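Local coordinates for uncharacterized protein (Bacteroides vulgatus, PDB 4FMR) that is of unknown function but probably binds DNA, pairing an HU/IHF-like DNA-binding domain with an immunoglobulin-like DUF4469 domain in a two-chain assembly, at residues B[31-34]-B[35-39]; B[63-66]-B[67-71]; B[141-144]-B[145-149]. One frame throughout, in Å; residues are numbered along the deposited sequence.

Contact 1. Residues B[31-34]-B[35-39]; sequences RSID and KEIIL
Asp34 and Ile38 mark the change from extended chain to helix: Ile38 N donates to Asp34 O at 3.1 Å, nearly straight at 170° and in the carbonyl plane. Residues 32-33 are strand, Asp34 is still extended, and helix 35-45 starts at Lys35, with Asp34 as its N-cap. The carboxylate adds a second, weak bond, Asp34 OD1 accepting from Ile37 N at 3.4 Å. It reaches forward to the first turn because chi1 (55°) sets CG between the backbone N and the carbonyl carbon. Methyl CD1 of Ile37 lies against the same oxygen, 3.4 Å from Asp34 OD1, its chain running across the carboxylate at about a right angle. Ile33 closes the apolar side with two separate branches. Its CG2 meets CG2 of Ile37 at 3.8 Å, while its other branch ends in CD1, 3.7 Å from Ile38 CG1, the two chains crossing roughly at right angles. Lys35 CB points away from residues 31-34, and NZ makes salt bridges with Glu59 and Glu62 of helix 51-70. Ser32 and Ile33 pair in parallel with a strand of the second subunit, and Ile38 packs on Met61 of that subunit. An N-cap aspartate offers acceptors to amides that have no preceding helical carbonyl, and its negative charge probably suits the positive end of the helix dipole.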
ATOM      1  N   ARG B  31      19.345  -3.238  -3.381  1.00 53.77           N
ATOM      2  CA  ARG B  31      19.688  -3.202  -1.953  1.00 51.10           C
ATOM      3  C   ARG B  31      18.536  -2.569  -1.185  1.00 47.52           C
ATOM      4  O   ARG B  31      17.539  -2.180  -1.791  1.00 44.00           O
ATOM      5  CB  ARG B  31      21.010  -2.413  -1.715  1.00 53.06           C
ATOM      6  CG  ARG B  31      20.950  -0.912  -2.056  1.00 68.72           C
ATOM      7  CD  ARG B  31      22.301  -0.218  -2.006  1.00 87.76           C
ATOM      8  NE  ARG B  31      23.143  -0.584  -3.152  1.00110.49           N
ATOM      9  CZ  ARG B  31      23.397   0.204  -4.195  1.00131.49           C
ATOM     10  NH1 ARG B  31      22.908   1.438  -4.240  1.00118.47           N
ATOM     11  NH2 ARG B  31      24.169  -0.225  -5.186  1.00123.30           N
ATOM     12  N   SER B  32      18.683  -2.452   0.136  1.00 41.47           N
ATOM     13  CA  SER B  32      17.680  -1.826   0.996  0.50 40.18           C
ATOM     14  C   SER B  32      18.246  -0.547   1.605  1.00 41.99           C
ATOM     15  O   SER B  32      19.416  -0.517   1.973  1.00 41.25           O
ATOM     16  CB  SER B  32      17.228  -2.791   2.090  0.50 44.09           C
ATOM     17  OG  SER B  32      18.294  -3.150   2.957  0.50 55.18           O
ATOM     18  N   ILE B  33      17.434   0.511   1.705  1.00 35.90           N
ATOM     19  CA  ILE B  33      17.929   1.745   2.315  1.00 34.22           C
ATOM     20  C   ILE B  33      16.940   2.186   3.421  1.00 37.83           C
ATOM     21  O   ILE B  33      15.729   1.883   3.362  1.00 36.59           O
ATOM     22  CB  ILE B  33      18.226   2.879   1.299  1.00 36.58           C
ATOM     23  CG1 ILE B  33      16.928   3.511   0.720  1.00 36.45           C
ATOM     24  CG2 ILE B  33      19.213   2.428   0.210  1.00 36.60           C
ATOM     25  CD1 ILE B  33      17.168   4.852   0.032  1.00 40.88           C
ATOM     26  N   ASP B  34      17.477   2.902   4.423  1.00 33.48           N
ATOM     27  CA  ASP B  34      16.720   3.418   5.557  1.00 33.71           C
ATOM     28  C   ASP B  34      16.895   4.929   5.625  1.00 36.00           C
ATOM     29  O   ASP B  34      17.495   5.502   4.718  1.00 35.45           O
ATOM     30  CB  ASP B  34      17.173   2.731   6.865  1.00 36.98           C
ATOM     31  CG  ASP B  34      18.670   2.825   7.164  1.00 53.21           C
ATOM     32  OD1 ASP B  34      19.386   3.566   6.435  1.00 51.79           O
ATOM     33  OD2 ASP B  34      19.131   2.129   8.093  1.00 66.67           O
ATOM     34  N   LYS B  35      16.434   5.559   6.720  1.00 33.47           N
ATOM     35  CA  LYS B  35      16.484   7.010   6.927  1.00 33.70           C
ATOM     36  C   LYS B  35      17.895   7.555   6.903  1.00 35.36           C
ATOM     37  O   LYS B  35      18.092   8.651   6.376  1.00 33.87           O
ATOM     38  CB  LYS B  35      15.803   7.415   8.241  1.00 36.08           C
ATOM     39  CG  LYS B  35      14.296   7.552   8.063  1.00 60.90           C
ATOM     40  CD  LYS B  35      13.602   8.221   9.257  1.00 67.65           C
ATOM     41  CE  LYS B  35      13.028   7.222  10.223  1.00 62.71           C
ATOM     42  NZ  LYS B  35      12.262   7.882  11.309  1.00 62.93           N
ATOM     43  N   GLU B  36      18.877   6.795   7.440  1.00 32.54           N
ATOM     44  CA  GLU B  36      20.274   7.207   7.492  1.00 33.01           C
ATOM     45  C   GLU B  36      20.845   7.399   6.085  1.00 35.79           C
ATOM     46  O   GLU B  36      21.479   8.408   5.841  1.00 36.60           O
ATOM     47  CB  GLU B  36      21.133   6.197   8.283  1.00 35.21           C
ATOM     48  CG  GLU B  36      22.540   6.736   8.510  1.00 56.52           C
ATOM     49  CD  GLU B  36      23.655   5.810   8.971  1.00 84.24           C
ATOM     50  OE1 GLU B  36      23.536   4.571   8.824  1.00 91.17           O
ATOM     51  OE2 GLU B  36      24.699   6.349   9.401  1.00 63.69           O
ATOM     52  N   ILE B  37      20.611   6.456   5.168  1.00 33.24           N
ATOM     53  CA  ILE B  37      21.113   6.532   3.787  1.00 34.14           C
ATOM     54  C   ILE B  37      20.367   7.662   3.015  1.00 35.74           C
ATOM     55  O   ILE B  37      21.005   8.443   2.296  1.00 34.67           O
ATOM     56  CB  ILE B  37      20.994   5.139   3.095  1.00 37.65           C
ATOM     57  CG1 ILE B  37      21.936   4.115   3.800  1.00 38.51           C
ATOM     58  CG2 ILE B  37      21.326   5.225   1.598  1.00 37.79           C
ATOM     59  CD1 ILE B  37      21.378   2.642   3.824  1.00 53.70           C
ATOM     60  N   ILE B  38      19.030   7.757   3.208  1.00 31.05           N
ATOM     61  CA  ILE B  38      18.183   8.794   2.612  1.00 29.07           C
ATOM     62  C   ILE B  38      18.757  10.152   2.970  1.00 32.36           C
ATOM     63  O   ILE B  38      18.991  10.942   2.078  1.00 33.64           O
ATOM     64  CB  ILE B  38      16.693   8.654   3.043  1.00 30.48           C
ATOM     65  CG1 ILE B  38      16.065   7.393   2.432  1.00 28.30           C
ATOM     66  CG2 ILE B  38      15.873   9.928   2.688  1.00 31.36           C
ATOM     67  CD1 ILE B  38      14.748   6.976   3.035  1.00 31.14           C
ATOM     68  N   LEU B  39      19.033  10.399   4.248  1.00 30.52           N
ATOM     69  CA  LEU B  39      19.604  11.666   4.728  1.00 31.81           C
ATOM     70  C   LEU B  39      20.976  11.935   4.117  1.00 36.14           C
ATOM     71  O   LEU B  39      21.256  13.068   3.741  1.00 37.18           O
ATOM     72  CB  LEU B  39      19.702  11.661   6.269  1.00 32.32           C
ATOM     73  CG  LEU B  39      18.383  11.947   7.002  1.00 36.77           C
ATOM     74  CD1 LEU B  39      18.489  11.589   8.479  1.00 36.21           C
ATOM     75  CD2 LEU B  39      17.948  13.394   6.806  1.00 38.55           C
TER

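Contact 2. Residues B[63-66]-B[67-71]; sequences EVVA and EALMN
Val65 and Leu69, one helical turn apart, lie side by side and point the same way, with CG1 of Val65 touching CD1 of Leu69 at 3.8 Å. In Val65, chi1 of 167° turns CG1 anti to the backbone N, down the helix toward the next turn. Leu69 takes a different position: its CG is anti to its own carbonyl carbon (chi1 -75°) and leans back over the carbonyl of Val65, CG standing 3.4 Å from Val65 O. The same backward lean recurs along this turn. In Glu67 it lays CG 3.3 Å from Glu63 O, beyond which the chain is extended and OE1 forms a salt bridge with Lys45 of the second subunit. In Met70, present as selenomethionine, CG rests 3.3 Å from Ala66 O before the chain bends at both later torsions. Under these side chains, the amides of residues 67 to 70 bond to the carbonyls four residues earlier, as in any alpha-helix. Asn71 ends the run: its amide nitrogen ND2 reaches back to Glu67 O at 2.8 Å, nearly in its own amide plane, and so serves a carbonyl of the last turn. The side-chain amide of Asn71 also bonds to Asn4 and Val5 of the second subunit. This last part of helix 51-70 lies between strands of its own chain and the second subunit: Val65, Ala68 and Leu69 rest on Val75 of strand 74-76, Leu69 and Met70 on Val104 of strand 101-108, while Ala68 meets Ile33 and Leu69 meets Leu112 of the second subunit.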
ATOM      1  N   GLU B  63       5.823  12.607  12.698  1.00 34.07           N
ATOM      2  CA  GLU B  63       4.961  12.859  13.852  0.50 34.46           C
ATOM      3  C   GLU B  63       3.618  13.459  13.408  1.00 35.71           C
ATOM      4  O   GLU B  63       2.578  13.022  13.850  1.00 34.19           O
ATOM      5  CB  GLU B  63       5.660  13.804  14.855  0.50 36.95           C
ATOM      6  CG  GLU B  63       6.770  13.152  15.668  0.50 48.32           C
ATOM      7  CD  GLU B  63       7.703  14.098  16.405  0.50 69.86           C
ATOM      8  OE1 GLU B  63       7.246  15.188  16.820  0.50 75.19           O
ATOM      9  OE2 GLU B  63       8.886  13.734  16.597  0.50 55.19           O
ATOM     10  N   VAL B  64       3.654  14.452  12.531  1.00 31.60           N
ATOM     11  CA  VAL B  64       2.461  15.137  12.003  1.00 30.91           C
ATOM     12  C   VAL B  64       1.604  14.162  11.196  1.00 33.17           C
ATOM     13  O   VAL B  64       0.385  14.137  11.372  1.00 32.58           O
ATOM     14  CB  VAL B  64       2.882  16.368  11.149  1.00 33.24           C
ATOM     15  CG1 VAL B  64       1.727  16.902  10.285  1.00 32.64           C
ATOM     16  CG2 VAL B  64       3.476  17.456  12.032  1.00 33.13           C
ATOM     17  N   VAL B  65       2.236  13.399  10.298  1.00 30.25           N
ATOM     18  CA  VAL B  65       1.561  12.437   9.434  1.00 30.48           C
ATOM     19  C   VAL B  65       0.918  11.324  10.313  1.00 34.38           C
ATOM     20  O   VAL B  65      -0.261  11.015  10.096  1.00 33.74           O
ATOM     21  CB  VAL B  65       2.512  11.857   8.336  1.00 32.99           C
ATOM     22  CG1 VAL B  65       1.895  10.632   7.655  1.00 32.29           C
ATOM     23  CG2 VAL B  65       2.856  12.925   7.289  1.00 32.34           C
ATOM     24  N   ALA B  66       1.671  10.771  11.301  1.00 30.17           N
ATOM     25  CA  ALA B  66       1.170   9.707  12.189  1.00 31.15           C
ATOM     26  C   ALA B  66      -0.046  10.189  12.998  1.00 35.18           C
ATOM     27  O   ALA B  66      -1.034   9.456  13.066  1.00 34.90           O
ATOM     28  CB  ALA B  66       2.269   9.193  13.135  1.00 30.92           C
ATOM     29  N   GLU B  67       0.005  11.425  13.549  1.00 31.68           N
ATOM     30  CA  GLU B  67      -1.105  12.025  14.318  1.00 34.14           C
ATOM     31  C   GLU B  67      -2.354  12.249  13.435  1.00 35.08           C
ATOM     32  O   GLU B  67      -3.458  11.966  13.882  1.00 33.05           O
ATOM     33  CB  GLU B  67      -0.696  13.360  14.975  1.00 36.28           C
ATOM     34  CG  GLU B  67       0.238  13.198  16.163  1.00 52.54           C
ATOM     35  CD  GLU B  67       0.986  14.442  16.626  1.00 77.04           C
ATOM     36  OE1 GLU B  67       0.649  15.563  16.174  1.00 58.31           O
ATOM     37  OE2 GLU B  67       1.927  14.288  17.436  1.00 74.54           O
ATOM     38  N   ALA B  68      -2.158  12.733  12.195  1.00 30.79           N
ATOM     39  CA  ALA B  68      -3.223  12.994  11.222  1.00 30.51           C
ATOM     40  C   ALA B  68      -3.953  11.709  10.858  1.00 33.58           C
ATOM     41  O   ALA B  68      -5.169  11.682  10.874  1.00 33.38           O
ATOM     42  CB  ALA B  68      -2.642  13.642   9.974  1.00 30.46           C
ATOM     43  N   LEU B  69      -3.207  10.637  10.571  1.00 30.32           N
ATOM     44  CA  LEU B  69      -3.753   9.332  10.221  1.00 29.11           C
ATOM     45  C   LEU B  69      -4.536   8.701  11.356  1.00 34.03           C
ATOM     46  O   LEU B  69      -5.616   8.130  11.129  1.00 33.49           O
ATOM     47  CB  LEU B  69      -2.613   8.391   9.817  1.00 27.98           C
ATOM     48  CG  LEU B  69      -2.016   8.645   8.450  1.00 30.80           C
ATOM     49  CD1 LEU B  69      -0.700   7.955   8.309  1.00 29.14           C
ATOM     50  CD2 LEU B  69      -3.003   8.283   7.329  1.00 28.62           C
HETATM   51  N   MSE B  70      -3.995   8.825  12.581  1.00 29.91           N
HETATM   52  CA  MSE B  70      -4.564   8.234  13.791  1.00 29.35           C
HETATM   53  C   MSE B  70      -5.741   9.059  14.313  1.00 34.07           C
HETATM   54  O   MSE B  70      -6.448   8.593  15.196  1.00 34.39           O
HETATM   55  CB  MSE B  70      -3.471   8.041  14.862  1.00 31.26           C
HETATM   56  CG  MSE B  70      -2.502   6.903  14.511  1.00 37.47           C
HETATM   57 SE   MSE B  70      -3.486   5.252  14.120  0.75 47.05          SE
HETATM   58  CE  MSE B  70      -3.253   5.135  12.219  1.00 42.86           C
ATOM     59  N   ASN B  71      -6.023  10.210  13.694  1.00 31.76           N
ATOM     60  CA  ASN B  71      -7.194  10.993  14.015  1.00 32.54           C
ATOM     61  C   ASN B  71      -8.135  11.017  12.788  1.00 35.10           C
ATOM     62  O   ASN B  71      -9.064  11.805  12.723  1.00 33.91           O
ATOM     63  CB  ASN B  71      -6.830  12.386  14.554  1.00 37.92           C
ATOM     64  CG  ASN B  71      -6.333  12.237  15.985  1.00 60.62           C
ATOM     65  OD1 ASN B  71      -7.130  12.072  16.932  1.00 55.17           O
ATOM     66  ND2 ASN B  71      -5.010  12.075  16.152  1.00 48.12           N
TER

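Contact 3. Residues B[141-144]-B[145-149]; sequences TRAT and DFSAT
Two side-chain-closed turns, an ST turn at Thr141 and an Asx turn at Asp145, shape the loop leading into strand 147-149 of the immunoglobulin-like domain; Ala143 touches Asp145 and Ser147 across it. In the ST turn Thr141 OG1 accepts from Ala143 N at 3.2 Å. In the Asx turn Asp145 OD1 takes two donors: Ser147 N at 3.2 Å, arriving from above the carboxylate plane, and Ser147 OG at 2.6 Å, on the syn side and close to that plane. Both residues hold their side chains between backbone N and carbonyl carbon, Asp145 with chi1 58° and Ser147 with chi1 66°, which brings carboxylate and hydroxyl together. Methyl CB of Ala143 lies against this pair, 3.4 Å from Ser147 OG. With its proton given to Asp145, the serine hydroxyl accepts from a water that also lies 2.7 Å from Thr141 OG1, so the two turns are bridged by solvent. A second water donates to Ser147 O at 2.9 Å and has weak bonds to Ala143 O and Phe146 N, linking atoms on both sides of the bend. The other carboxylate oxygen, Asp145 OD2, bonds to Ser105 of the second subunit, which probably helps fix the flat group. Thr149 OG1 and Thr141 N both bond to Asp138, at the end of strand 132-138, tying the start of the loop to the strand that follows it. Strand 147-149 runs parallel to 231-240 as an outermost strand, within this chain, of a mixed sheet, while Phe146 stacks on His235 and packs against Ile133 of strand 132-138 and Phe154 and Leu156 of strand 153-159.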
ATOM      1  N   THR B 141      -1.924  -9.993   5.936  1.00 41.19           N
ATOM      2  CA  THR B 141      -2.310  -8.851   5.090  1.00 40.22           C
ATOM      3  C   THR B 141      -2.662  -9.277   3.661  1.00 45.44           C
ATOM      4  O   THR B 141      -3.273  -8.491   2.936  1.00 46.09           O
ATOM      5  CB  THR B 141      -1.168  -7.806   5.045  1.00 41.03           C
ATOM      6  OG1 THR B 141      -0.065  -8.363   4.337  1.00 45.45           O
ATOM      7  CG2 THR B 141      -0.708  -7.331   6.443  1.00 32.34           C
ATOM      8  N   ARG B 142      -2.217 -10.491   3.238  1.00 41.61           N
ATOM      9  CA  ARG B 142      -2.348 -11.048   1.886  1.00 41.14           C
ATOM     10  C   ARG B 142      -1.452 -10.251   0.886  1.00 42.91           C
ATOM     11  O   ARG B 142      -1.538 -10.479  -0.324  1.00 43.55           O
ATOM     12  CB  ARG B 142      -3.827 -11.134   1.403  1.00 43.21           C
ATOM     13  CG  ARG B 142      -4.710 -12.039   2.272  1.00 49.26           C
ATOM     14  CD  ARG B 142      -4.240 -13.486   2.318  1.00 66.84           C
ATOM     15  NE  ARG B 142      -4.744 -14.186   3.505  1.00 80.17           N
ATOM     16  CZ  ARG B 142      -4.654 -15.499   3.710  1.00 91.85           C
ATOM     17  NH1 ARG B 142      -4.086 -16.285   2.802  1.00 74.14           N
ATOM     18  NH2 ARG B 142      -5.141 -16.038   4.820  1.00 80.18           N
ATOM     19  N   ALA B 143      -0.524  -9.402   1.395  1.00 37.40           N
ATOM     20  CA  ALA B 143       0.419  -8.664   0.540  1.00 36.32           C
ATOM     21  C   ALA B 143       1.367  -9.641  -0.182  1.00 37.90           C
ATOM     22  O   ALA B 143       1.680 -10.714   0.355  1.00 34.54           O
ATOM     23  CB  ALA B 143       1.220  -7.670   1.359  1.00 36.12           C
ATOM     24  N   THR B 144       1.732  -9.292  -1.432  1.00 34.95           N
ATOM     25  CA  THR B 144       2.624 -10.061  -2.307  1.00 35.60           C
ATOM     26  C   THR B 144       3.849  -9.230  -2.679  1.00 38.81           C
ATOM     27  O   THR B 144       4.517  -9.549  -3.643  1.00 40.83           O
ATOM     28  CB  THR B 144       1.883 -10.526  -3.573  1.00 43.25           C
ATOM     29  OG1 THR B 144       1.429  -9.370  -4.279  1.00 45.78           O
ATOM     30  CG2 THR B 144       0.720 -11.491  -3.264  1.00 35.02           C
ATOM     31  N   ASP B 145       4.160  -8.194  -1.905  1.00 34.83           N
ATOM     32  CA  ASP B 145       5.322  -7.339  -2.170  1.00 35.38           C
ATOM     33  C   ASP B 145       6.539  -7.716  -1.259  1.00 37.48           C
ATOM     34  O   ASP B 145       7.476  -6.947  -1.156  1.00 36.04           O
ATOM     35  CB  ASP B 145       4.929  -5.855  -1.970  1.00 35.83           C
ATOM     36  CG  ASP B 145       4.401  -5.497  -0.588  1.00 42.46           C
ATOM     37  OD1 ASP B 145       4.263  -6.417   0.264  1.00 43.28           O
ATOM     38  OD2 ASP B 145       4.087  -4.313  -0.364  1.00 44.18           O
ATOM     39  N   PHE B 146       6.500  -8.895  -0.605  1.00 35.33           N
ATOM     40  CA  PHE B 146       7.517  -9.405   0.314  1.00 34.95           C
ATOM     41  C   PHE B 146       7.556  -8.627   1.626  1.00 37.67           C
ATOM     42  O   PHE B 146       8.572  -8.650   2.314  1.00 38.26           O
ATOM     43  CB  PHE B 146       8.919  -9.495  -0.299  1.00 37.02           C
ATOM     44  CG  PHE B 146       9.161 -10.913  -0.757  1.00 39.21           C
ATOM     45  CD1 PHE B 146       8.757 -11.330  -2.017  1.00 42.80           C
ATOM     46  CD2 PHE B 146       9.687 -11.861   0.113  1.00 41.27           C
ATOM     47  CE1 PHE B 146       8.970 -12.635  -2.431  1.00 44.72           C
ATOM     48  CE2 PHE B 146       9.873 -13.179  -0.295  1.00 44.80           C
ATOM     49  CZ  PHE B 146       9.491 -13.563  -1.555  1.00 43.79           C
ATOM     50  N   SER B 147       6.424  -7.997   1.997  1.00 32.72           N
ATOM     51  CA  SER B 147       6.206  -7.429   3.316  1.00 32.29           C
ATOM     52  C   SER B 147       5.541  -8.551   4.123  1.00 36.94           C
ATOM     53  O   SER B 147       4.790  -9.344   3.551  1.00 34.94           O
ATOM     54  CB  SER B 147       5.375  -6.150   3.261  1.00 35.80           C
ATOM     55  OG  SER B 147       4.063  -6.445   2.818  1.00 42.57           O
ATOM     56  N   ALA B 148       5.874  -8.675   5.408  1.00 34.66           N
ATOM     57  CA  ALA B 148       5.401  -9.784   6.224  1.00 35.57           C
ATOM     58  C   ALA B 148       5.107  -9.353   7.661  1.00 36.84           C
ATOM     59  O   ALA B 148       5.542  -8.291   8.094  1.00 35.57           O
ATOM     60  CB  ALA B 148       6.449 -10.893   6.219  1.00 36.79           C
ATOM     61  N   THR B 149       4.363 -10.184   8.378  1.00 33.96           N
ATOM     62  CA  THR B 149       3.965  -9.939   9.769  1.00 33.77           C
ATOM     63  C   THR B 149       4.689 -10.925  10.719  1.00 36.37           C
ATOM     64  O   THR B 149       4.550 -12.134  10.558  1.00 36.14           O
ATOM     65  CB  THR B 149       2.425 -10.066   9.903  1.00 31.36           C
ATOM     66  OG1 THR B 149       1.772  -9.279   8.891  1.00 34.73           O
ATOM     67  CG2 THR B 149       1.929  -9.636  11.272  1.00 25.05           C
TER
HETATM   68  O   HOH W   1       2.267  -7.097   4.713  1.00 43.72           O
HETATM   69  O   HOH W   2       4.387 -10.398   0.901  1.00 33.20           O

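Contacts 1 and 2 belong to the DNA-binding family region and contact 3 to the DUF4469 region, yet all three touch the second subunit. The three centres lie 21 to 23 Å apart. Contacts 1 and 2, on consecutive helices 35-45 and 51-70, come within about 8 Å at their nearest atoms without touching. Across the interface, contact 2 packs through Ala68 on Ile33 of the second subunit, that is, on that subunit's copy of contact 1. Contact 3 stays about 10 Å from contact 1 and about 14 Å from contact 2 at nearest atoms. Its Asp145 O also accepts from Arg81 of the second subunit, so contact 3 meets the DNA-binding family region of that chain.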